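Local coordinates for protein putative glutathione S-transferase (Sinorhizobium meliloti, PDB 4MDC) that probably transfers glutathione to electrophilic substrates, as glutathione S-transferases do, and assembles as a homodimer, at residues I117-T121 and S190-A195. Residues are numbered along the deposited sequence; the frame is centred on the assembly and turned at random.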
loop_
_atom_site.group_PDB
_atom_site.type_symbol
_atom_site.label_atom_id
_atom_site.label_comp_id
_atom_site.label_asym_id
_atom_site.label_seq_id
_atom_site.Cartn_x
_atom_site.Cartn_y
_atom_site.Cartn_z
ATOM N N ILE B 117 13.941 -3.349 1.823
ATOM C CA ILE B 117 13.286 -4.323 0.929
ATOM C C ILE B 117 11.812 -3.954 0.762
ATOM O O ILE B 117 11.314 -3.820 -0.365
ATOM C CB ILE B 117 13.467 -5.750 1.453
ATOM C CG1 ILE B 117 14.938 -6.107 1.389
ATOM C CG2 ILE B 117 12.612 -6.744 0.643
ATOM C CD1 ILE B 117 15.309 -7.331 2.205
ATOM N N ARG B 118 11.152 -3.645 1.863
ATOM C CA ARG B 118 9.749 -3.193 1.817
ATOM C C ARG B 118 9.609 -1.892 1.010
ATOM O O ARG B 118 8.602 -1.682 0.321
ATOM C CB ARG B 118 9.201 -3.042 3.271
ATOM C CG ARG B 118 9.001 -4.395 3.940
ATOM C CD ARG B 118 8.756 -4.282 5.395
ATOM N NE ARG B 118 8.492 -5.576 6.021
ATOM C CZ ARG B 118 8.750 -5.863 7.289
ATOM N NH1 ARG B 118 9.399 -5.003 8.075
ATOM N NH2 ARG B 118 8.421 -7.066 7.749
ATOM N N ARG B 119 10.521 -0.937 1.251
ATOM C CA ARG B 119 10.394 0.384 0.624
ATOM C C ARG B 119 10.407 0.209 -0.910
ATOM O O ARG B 119 9.621 0.809 -1.659
ATOM C CB ARG B 119 11.540 1.291 1.007
ATOM C CG ARG B 119 11.447 2.734 0.468
ATOM C CD ARG B 119 12.686 3.578 0.839
ATOM N NE ARG B 119 13.847 3.159 0.049
ATOM C CZ ARG B 119 14.054 3.484 -1.237
ATOM N NH1 ARG B 119 13.241 4.291 -1.895
ATOM N NH2 ARG B 119 15.101 3.000 -1.871
ATOM N N LEU B 120 11.312 -0.640 -1.366
ATOM C CA LEU B 120 11.391 -0.925 -2.843
ATOM C C LEU B 120 10.208 -1.729 -3.380
ATOM O O LEU B 120 9.720 -1.471 -4.497
ATOM C CB LEU B 120 12.669 -1.699 -3.165
ATOM C CG LEU B 120 13.907 -0.844 -2.959
ATOM C CD1 LEU B 120 15.097 -1.789 -2.847
ATOM C CD2 LEU B 120 14.094 0.138 -4.046
ATOM N N THR B 121 9.703 -2.682 -2.592
ATOM C CA THR B 121 8.471 -3.390 -2.963
ATOM C C THR B 121 7.302 -2.402 -3.144
ATOM O O THR B 121 6.589 -2.457 -4.146
ATOM C CB THR B 121 8.117 -4.469 -1.902
ATOM O OG1 THR B 121 9.237 -5.346 -1.746
ATOM C CG2 THR B 121 6.934 -5.238 -2.268
ATOM N N SER B 190 16.229 -10.004 -3.239
ATOM C CA SER B 190 15.151 -9.854 -2.270
ATOM C C SER B 190 13.795 -9.655 -2.960
ATOM O O SER B 190 13.705 -9.531 -4.163
ATOM C CB SER B 190 15.459 -8.621 -1.407
ATOM O OG SER B 190 15.240 -7.398 -2.129
ATOM N N TYR B 191 12.757 -9.542 -2.121
ATOM C CA TYR B 191 11.459 -9.104 -2.640
ATOM C C TYR B 191 11.536 -7.843 -3.504
ATOM O O TYR B 191 10.681 -7.631 -4.370
ATOM C CB TYR B 191 10.511 -8.834 -1.440
ATOM C CG TYR B 191 9.927 -10.016 -0.704
ATOM C CD1 TYR B 191 10.021 -11.304 -1.142
ATOM C CD2 TYR B 191 9.315 -9.819 0.564
ATOM C CE1 TYR B 191 9.485 -12.346 -0.417
ATOM C CE2 TYR B 191 8.765 -10.848 1.284
ATOM C CZ TYR B 191 8.833 -12.157 0.756
ATOM O OH TYR B 191 8.289 -13.215 1.479
ATOM N N GLY B 192 12.426 -6.897 -3.163
ATOM C CA GLY B 192 12.586 -5.667 -3.951
ATOM C C GLY B 192 12.839 -5.949 -5.438
ATOM O O GLY B 192 12.233 -5.336 -6.316
ATOM N N ASP B 193 13.774 -6.845 -5.716
ATOM C CA ASP B 193 14.089 -7.301 -7.107
ATOM C C ASP B 193 12.885 -7.960 -7.751
ATOM O O ASP B 193 12.522 -7.692 -8.938
ATOM C CB ASP B 193 15.266 -8.280 -7.109
ATOM C CG ASP B 193 16.510 -7.700 -6.535
ATOM O OD1 ASP B 193 17.241 -6.973 -7.246
ATOM O OD2 ASP B 193 16.723 -7.960 -5.302
ATOM N N LEU B 194 12.198 -8.828 -7.008
ATOM C CA LEU B 194 11.033 -9.538 -7.532
ATOM C C LEU B 194 9.905 -8.593 -7.849
ATOM O O LEU B 194 9.176 -8.716 -8.850
ATOM C CB LEU B 194 10.560 -10.675 -6.644
ATOM C CG LEU B 194 11.566 -11.747 -6.274
ATOM C CD1 LEU B 194 10.920 -12.851 -5.475
ATOM C CD2 LEU B 194 12.263 -12.307 -7.483
ATOM N N ALA B 195 9.658 -7.620 -7.005
ATOM C CA ALA B 195 8.591 -6.645 -7.265
ATOM C C ALA B 195 8.866 -5.780 -8.500
ATOM O O ALA B 195 7.955 -5.547 -9.297
ATOM C CB ALA B 195 8.458 -5.734 -6.047
#
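The N-capping box of helix 191-205, of the kind well known at this helix in glutathione S-transferases, presses against helix 111-145, with Ile-117 packed on Ser-190 and Tyr-191. In the box, Ser-190 OG accepts a weak bond from Gly-192 N (3.0 Å), while Ser-190 N donates to Asp-193 OD2 (2.9 Å), reaching that oxygen from its anti side. A chi1 of 74° puts the serine hydroxyl between its own N and carbonyl carbon, within weak bonding distance of Gly-192 N. Ile-117 packs on this cap: CG1 and CD1 rest on Ser-190 CB, and Ile-117 CG2 crosses obliquely to meet Tyr-191 CB at 3.6 Å. The segments run nearly parallel, 9° apart with axes 7.9 Å from each other; the CA atoms of Thr-121 and Gly-192 come nearest, at 4.8 Å, and Gly-192, lacking a side chain, lays its CA against Leu-120 CB. Thr-121 OG1 donates to Ile-117 O (2.9 Å) from above the carbonyl plane, so this oxygen, which also takes Thr-121 N, has two donors. Thr-121 CG2, anti to the backbone N, lies 4.1 Å from Ala-195 CB, which also rests on Thr-121 CA. A glycine in place of Thr-121 would probably open a gap beside Tyr-191 CB and Ala-195 CB and leave Ile-117 O with its backbone donor alone. Beyond the pair, Phe-37 of helix 33-44 packs on Thr-121 and Ala-195, Tyr-191 OH bonds to Ser-90 O of helix 86-96, and Asp-193 OD1 takes Trp-220 NE1 from helix 215-225.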